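Local coordinates for protein lithostathine-1-alpha (Homo sapiens, PDB 1QDD) that might inhibit spontaneous calcium carbonate precipitation as a secreted C-type lectin-like protein of the pancreas, and may be associated with pancreas and brain regeneration, at residues A[41-52]-A[136-144]. The protein carries 1 engineered substitution. Sequence-based numbering, arbitrary orientation. Where two conformers were deposited one is given.
Sequences YCQNMNSGNLVS and FSFVCKFKN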
ATOM      1  N   TYR A  41       4.278  -9.459   6.108  1.00 10.75           N
ATOM      2  CA  TYR A  41       3.003  -9.650   6.780  1.00 10.72           C
ATOM      3  C   TYR A  41       1.898  -9.726   5.735  1.00  9.98           C
ATOM      4  O   TYR A  41       1.020 -10.606   5.744  1.00 10.67           O
ATOM      5  CB  TYR A  41       2.717  -8.534   7.806  1.00 10.94           C
ATOM      6  CG  TYR A  41       1.389  -8.699   8.514  1.00 11.75           C
ATOM      7  CD1 TYR A  41       1.317  -9.263   9.790  1.00 12.94           C
ATOM      8  CD2 TYR A  41       0.187  -8.316   7.940  1.00 11.76           C
ATOM      9  CE1 TYR A  41       0.101  -9.435  10.436  1.00 12.59           C
ATOM     10  CE2 TYR A  41      -1.023  -8.499   8.565  1.00 12.34           C
ATOM     11  CZ  TYR A  41      -1.065  -9.051   9.822  1.00 12.22           C
ATOM     12  OH  TYR A  41      -2.289  -9.226  10.448  1.00 15.18           O
ATOM     13  N   CYS A  42       1.901  -8.775   4.782  1.00  8.97           N
ATOM     14  CA  CYS A  42       0.880  -8.773   3.747  1.00  9.45           C
ATOM     15  C   CYS A  42       0.894 -10.043   2.903  1.00 10.06           C
ATOM     16  O   CYS A  42      -0.175 -10.529   2.500  1.00 11.32           O
ATOM     17  CB  CYS A  42       1.005  -7.559   2.841  1.00  9.47           C
ATOM     18  SG  CYS A  42       0.907  -5.919   3.569  1.00  9.37           S
ATOM     19  N   GLN A  43       2.071 -10.587   2.615  1.00 10.73           N
ATOM     20  CA  GLN A  43       2.194 -11.817   1.835  1.00 12.25           C
ATOM     21  C   GLN A  43       1.625 -13.000   2.607  1.00 13.89           C
ATOM     22  O   GLN A  43       1.022 -13.912   2.029  1.00 15.22           O
ATOM     23  CB  GLN A  43       3.667 -12.076   1.497  1.00 13.11           C
ATOM     24  CG  GLN A  43       4.280 -11.127   0.496  1.00 15.15           C
ATOM     25  CD  GLN A  43       5.715 -11.398   0.107  1.00 18.46           C
ATOM     26  OE1 GLN A  43       6.544 -10.482   0.081  1.00 20.48           O
ATOM     27  NE2 GLN A  43       6.019 -12.646  -0.218  1.00 20.02           N
ATOM     28  N   ASN A  44       1.861 -13.033   3.914  1.00 14.50           N
ATOM     29  CA  ASN A  44       1.425 -14.150   4.753  1.00 16.59           C
ATOM     30  C   ASN A  44      -0.079 -14.219   4.902  1.00 17.34           C
ATOM     31  O   ASN A  44      -0.612 -15.326   5.125  1.00 17.73           O
ATOM     32  CB  ASN A  44       2.117 -14.084   6.112  1.00 17.70           C
ATOM     33  CG  ASN A  44       3.591 -14.412   6.103  1.00 19.34           C
ATOM     34  OD1 ASN A  44       4.105 -15.060   5.195  1.00 20.78           O
ATOM     35  ND2 ASN A  44       4.303 -13.946   7.123  1.00 21.05           N
ATOM     36  N   MET A  45      -0.829 -13.124   4.802  1.00 18.39           N
ATOM     37  CA  MET A  45      -2.279 -13.140   4.921  1.00 19.14           C
ATOM     38  C   MET A  45      -2.981 -13.021   3.584  1.00 19.42           C
ATOM     39  O   MET A  45      -3.222 -11.956   3.005  1.00 20.24           O
ATOM     40  CB  MET A  45      -2.743 -12.020   5.866  1.00 20.69           C
ATOM     41  CG  MET A  45      -1.937 -11.856   7.136  1.00 21.35           C
ATOM     42  SD  MET A  45      -1.658 -13.372   8.058  1.00 24.24           S
ATOM     43  CE  MET A  45      -0.996 -12.771   9.601  1.00 24.30           C
ATOM     44  N   ASN A  46      -3.469 -14.155   3.067  1.00 20.08           N
ATOM     45  CA  ASN A  46      -4.213 -14.246   1.827  1.00 21.00           C
ATOM     46  C   ASN A  46      -3.378 -13.797   0.633  1.00 19.32           C
ATOM     47  O   ASN A  46      -3.894 -13.238  -0.327  1.00 20.03           O
ATOM     48  CB  ASN A  46      -5.522 -13.451   1.916  1.00 22.84           C
ATOM     49  CG  ASN A  46      -6.370 -13.822   3.117  1.00 25.08           C
ATOM     50  OD1 ASN A  46      -6.605 -13.015   4.024  1.00 27.41           O
ATOM     51  ND2 ASN A  46      -6.800 -15.073   3.151  1.00 25.31           N
ATOM     52  N   SER A  47      -2.075 -14.054   0.688  1.00 19.19           N
ATOM     53  CA  SER A  47      -1.147 -13.826  -0.400  1.00 18.69           C
ATOM     54  C   SER A  47      -1.301 -12.476  -1.068  1.00 17.27           C
ATOM     55  O   SER A  47      -1.430 -12.327  -2.286  1.00 19.00           O
ATOM     56  CB  SER A  47      -1.307 -15.007  -1.379  1.00 20.73           C
ATOM     57  OG  SER A  47      -1.106 -16.214  -0.635  1.00 24.20           O
ATOM     58  N   GLY A  48      -1.154 -11.426  -0.253  1.00 15.06           N
ATOM     59  CA  GLY A  48      -1.174 -10.048  -0.737  1.00 14.05           C
ATOM     60  C   GLY A  48       0.220  -9.453  -0.772  1.00 11.97           C
ATOM     61  O   GLY A  48       1.247 -10.127  -0.814  1.00 12.16           O
ATOM     62  N   ASN A  49       0.302  -8.123  -0.800  1.00 10.68           N
ATOM     63  CA  ASN A  49       1.515  -7.331  -0.796  1.00  9.78           C
ATOM     64  C   ASN A  49       1.165  -5.961  -0.189  1.00  8.33           C
ATOM     65  O   ASN A  49      -0.016  -5.636  -0.082  1.00  8.66           O
ATOM     66  CB  ASN A  49       2.160  -7.047  -2.154  0.53 10.27           C
ATOM     67  CG  ASN A  49       3.028  -8.172  -2.667  0.53 10.86           C
ATOM     68  OD1 ASN A  49       2.603  -8.861  -3.611  0.53 10.24           O
ATOM     69  ND2 ASN A  49       4.207  -8.406  -2.120  0.53 10.20           N
ATOM     70  N   LEU A  50       2.168  -5.184   0.173  1.00  8.83           N
ATOM     71  CA  LEU A  50       1.918  -3.799   0.533  1.00  8.00           C
ATOM     72  C   LEU A  50       1.156  -3.193  -0.649  1.00  8.29           C
ATOM     73  O   LEU A  50       1.380  -3.553  -1.823  1.00  9.51           O
ATOM     74  CB  LEU A  50       3.220  -3.018   0.721  1.00  8.92           C
ATOM     75  CG  LEU A  50       3.931  -3.165   2.069  1.00  8.75           C
ATOM     76  CD1 LEU A  50       5.313  -2.535   2.052  1.00 10.75           C
ATOM     77  CD2 LEU A  50       3.078  -2.565   3.191  1.00  9.91           C
ATOM     78  N   VAL A  51       0.275  -2.246  -0.391  1.00  7.01           N
ATOM     79  CA  VAL A  51      -0.584  -1.701  -1.434  1.00  8.04           C
ATOM     80  C   VAL A  51       0.201  -1.092  -2.582  1.00  7.83           C
ATOM     81  O   VAL A  51       1.167  -0.358  -2.386  1.00  8.75           O
ATOM     82  CB  VAL A  51      -1.597  -0.712  -0.813  1.00  9.08           C
ATOM     83  CG1 VAL A  51      -0.960   0.524  -0.212  1.00  9.78           C
ATOM     84  CG2 VAL A  51      -2.682  -0.305  -1.798  1.00 10.36           C
ATOM     85  N   SER A  52      -0.289  -1.333  -3.799  1.00  8.10           N
ATOM     86  CA  SER A  52       0.160  -0.686  -5.022  1.00  8.39           C
ATOM     87  C   SER A  52      -0.937   0.301  -5.440  1.00  9.15           C
ATOM     88  O   SER A  52      -2.108  -0.091  -5.477  1.00 11.95           O
ATOM     89  CB  SER A  52       0.395  -1.635  -6.187  0.53  7.21           C
ATOM     90  OG  SER A  52       1.358  -2.616  -5.920  0.53 12.09           O
ATOM     91  N   PHE A 136       6.910   1.876  10.636  1.00  9.89           N
ATOM     92  CA  PHE A 136       5.631   2.518  10.405  1.00  9.28           C
ATOM     93  C   PHE A 136       4.492   1.508  10.254  1.00  7.87           C
ATOM     94  O   PHE A 136       4.687   0.316   9.994  1.00  9.06           O
ATOM     95  CB  PHE A 136       5.689   3.336   9.091  1.00  9.82           C
ATOM     96  CG  PHE A 136       6.640   4.491   9.026  1.00 10.36           C
ATOM     97  CD1 PHE A 136       6.936   5.285  10.124  1.00 11.45           C
ATOM     98  CD2 PHE A 136       7.231   4.835   7.814  1.00 11.64           C
ATOM     99  CE1 PHE A 136       7.812   6.347  10.038  1.00 13.14           C
ATOM    100  CE2 PHE A 136       8.093   5.916   7.724  1.00 12.99           C
ATOM    101  CZ  PHE A 136       8.387   6.678   8.834  1.00 13.53           C
ATOM    102  N   SER A 137       3.257   2.014  10.400  1.00  7.94           N
ATOM    103  CA  SER A 137       2.043   1.263  10.088  1.00  7.83           C
ATOM    104  C   SER A 137       1.948   1.106   8.564  1.00  7.08           C
ATOM    105  O   SER A 137       2.772   1.670   7.815  1.00  8.11           O
ATOM    106  CB  SER A 137       0.835   1.999  10.636  1.00  7.76           C
ATOM    107  OG  SER A 137       0.829   3.331  10.141  1.00  9.91           O
ATOM    108  N   PHE A 138       0.991   0.339   8.059  1.00  6.90           N
ATOM    109  CA  PHE A 138       0.979  -0.034   6.637  1.00  7.26           C
ATOM    110  C   PHE A 138      -0.375  -0.468   6.135  1.00  7.98           C
ATOM    111  O   PHE A 138      -1.283  -0.814   6.911  1.00  8.71           O
ATOM    112  CB  PHE A 138       2.010  -1.168   6.407  1.00  8.28           C
ATOM    113  CG  PHE A 138       1.883  -2.399   7.252  1.00  9.13           C
ATOM    114  CD1 PHE A 138       1.233  -3.531   6.786  1.00  9.89           C
ATOM    115  CD2 PHE A 138       2.478  -2.461   8.509  1.00  9.64           C
ATOM    116  CE1 PHE A 138       1.183  -4.686   7.539  1.00 10.60           C
ATOM    117  CE2 PHE A 138       2.422  -3.617   9.252  1.00 10.32           C
ATOM    118  CZ  PHE A 138       1.778  -4.735   8.782  1.00 11.01           C
ATOM    119  N   VAL A 139      -0.561  -0.454   4.819  1.00  7.27           N
ATOM    120  CA  VAL A 139      -1.780  -0.911   4.164  1.00  7.32           C
ATOM    121  C   VAL A 139      -1.440  -2.108   3.261  1.00  6.94           C
ATOM    122  O   VAL A 139      -0.499  -2.034   2.469  1.00  8.53           O
ATOM    123  CB  VAL A 139      -2.460   0.173   3.309  1.00  8.12           C
ATOM    124  CG1 VAL A 139      -3.677  -0.343   2.544  1.00  9.56           C
ATOM    125  CG2 VAL A 139      -2.882   1.374   4.153  1.00 10.29           C
ATOM    126  N   CYS A 140      -2.216  -3.183   3.351  1.00  7.24           N
ATOM    127  CA  CYS A 140      -2.107  -4.359   2.496  1.00  8.17           C
ATOM    128  C   CYS A 140      -3.249  -4.429   1.472  1.00  8.20           C
ATOM    129  O   CYS A 140      -4.338  -3.924   1.698  1.00  9.79           O
ATOM    130  CB  CYS A 140      -2.115  -5.669   3.296  1.00  9.33           C
ATOM    131  SG  CYS A 140      -0.870  -5.902   4.578  1.00  9.77           S
ATOM    132  N   LYS A 141      -2.973  -5.078   0.344  1.00  8.15           N
ATOM    133  CA  LYS A 141      -3.909  -5.299  -0.757  1.00  8.66           C
ATOM    134  C   LYS A 141      -3.827  -6.760  -1.202  1.00  9.59           C
ATOM    135  O   LYS A 141      -2.718  -7.261  -1.403  1.00 10.51           O
ATOM    136  CB  LYS A 141      -3.566  -4.355  -1.923  1.00  9.60           C
ATOM    137  CG  LYS A 141      -4.333  -4.517  -3.232  1.00 10.70           C
ATOM    138  CD  LYS A 141      -3.840  -3.534  -4.284  1.00 11.25           C
ATOM    139  CE  LYS A 141      -4.482  -3.696  -5.647  1.00 11.81           C
ATOM    140  NZ  LYS A 141      -3.937  -2.663  -6.594  1.00 12.34           N
ATOM    141  N   PHE A 142      -4.959  -7.442  -1.347  1.00  9.49           N
ATOM    142  CA  PHE A 142      -4.950  -8.840  -1.791  1.00 11.11           C
ATOM    143  C   PHE A 142      -6.170  -9.110  -2.671  1.00 11.97           C
ATOM    144  O   PHE A 142      -7.227  -8.511  -2.537  1.00 11.61           O
ATOM    145  CB  PHE A 142      -4.865  -9.817  -0.631  1.00 11.36           C
ATOM    146  CG  PHE A 142      -6.022  -9.908   0.312  1.00 12.33           C
ATOM    147  CD1 PHE A 142      -7.066 -10.801   0.094  1.00 12.82           C
ATOM    148  CD2 PHE A 142      -6.075  -9.118   1.446  1.00 13.63           C
ATOM    149  CE1 PHE A 142      -8.123 -10.887   0.977  1.00 13.69           C
ATOM    150  CE2 PHE A 142      -7.130  -9.200   2.329  1.00 14.39           C
ATOM    151  CZ  PHE A 142      -8.162 -10.082   2.102  1.00 13.85           C
ATOM    152  N   LYS A 143      -5.966 -10.052  -3.611  1.00 14.09           N
ATOM    153  CA  LYS A 143      -7.020 -10.370  -4.566  1.00 17.27           C
ATOM    154  C   LYS A 143      -8.070 -11.248  -3.887  1.00 20.03           C
ATOM    155  O   LYS A 143      -7.808 -12.254  -3.254  1.00 19.94           O
ATOM    156  CB  LYS A 143      -6.583 -11.043  -5.865  1.00 18.37           C
ATOM    157  CG  LYS A 143      -7.676 -11.313  -6.888  0.53 19.97           C
ATOM    158  CD  LYS A 143      -8.319 -10.124  -7.566  0.53 20.90           C
ATOM    159  CE  LYS A 143      -9.632 -10.521  -8.246  0.53 21.53           C
ATOM    160  NZ  LYS A 143     -10.687 -10.840  -7.249  0.53 22.25           N
ATOM    161  N   ASN A 144      -9.261 -10.709  -4.024  1.00 24.04           N
ATOM    162  CA  ASN A 144     -10.525 -11.306  -3.821  1.00 27.56           C
ATOM    163  C   ASN A 144     -11.734 -10.460  -3.652  1.00 28.10           C
ATOM    164  O   ASN A 144     -11.988  -9.558  -2.875  1.00 31.70           O
ATOM    165  CB  ASN A 144     -10.542 -12.625  -3.025  1.00 28.58           C
ATOM    166  CG  ASN A 144     -11.056 -13.481  -4.213  1.00 28.55           C
ATOM    167  OD1 ASN A 144     -10.798 -13.139  -5.378  1.00 28.29           O
ATOM    168  ND2 ASN A 144     -11.808 -14.496  -3.875  1.00 29.67           N
TER
HETATM  169  O   HOH W   1      -5.479 -13.701  -2.509  1.00 36.31           O
HETATM  170  O   HOH W   2      -3.181 -10.861  -4.085  1.00 25.18           O
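Cys42, near the end of helix 35-44, is joined covalently to Cys140 of strand 136-143, the disulfide turning with a chi3 of -78°. Beside it, backbone hydrogen bonds pair strand 49-50 and Val51 with strand 136-143 in antiparallel fashion. Asn49 and Lys141 form a hydrogen-bonded pair, Lys141 N giving the straighter bond to Asn49 O (3.0 Å) and Asn49 N the longer one to Lys141 O (3.2 Å). Past the non-hydrogen-bonded pair Leu50-Cys140, Val51 N reaches Val139 O at 3.0 Å. At the opposite end, beyond Asn49-Lys141, two waters bridge the backbones, one between Asn46 O and Lys143 O, the other between Ser47 O and Lys143 N.

Aromatic and apolar contacts flank the disulfide. With CG between backbone N and carbonyl carbon (chi1 55°), the Phe138 ring swings toward the helix and turns an edge to the face of Tyr41, planes 67° apart, CE1 meeting Tyr41 CD2 at 3.8 Å. From the strand, Leu50 CD2 packs on Phe138 CB at 3.7 Å. Asn46 CB sits over one face of the Phe142 ring, a CH-pi contact 3.9 Å from the centroid, while Gly48 CA lies 3.7 Å from Phe142 CB.

The fully extended Lys141 carries NZ to a weak bond with Ser52 O, but its salt bridge is with Glu58. Covalent link, backbone hydrogen bonds and apolar packing together fasten the helix and its following strand to the C-terminal strand, the long-range disulfide being a hallmark of the C-type lectin fold.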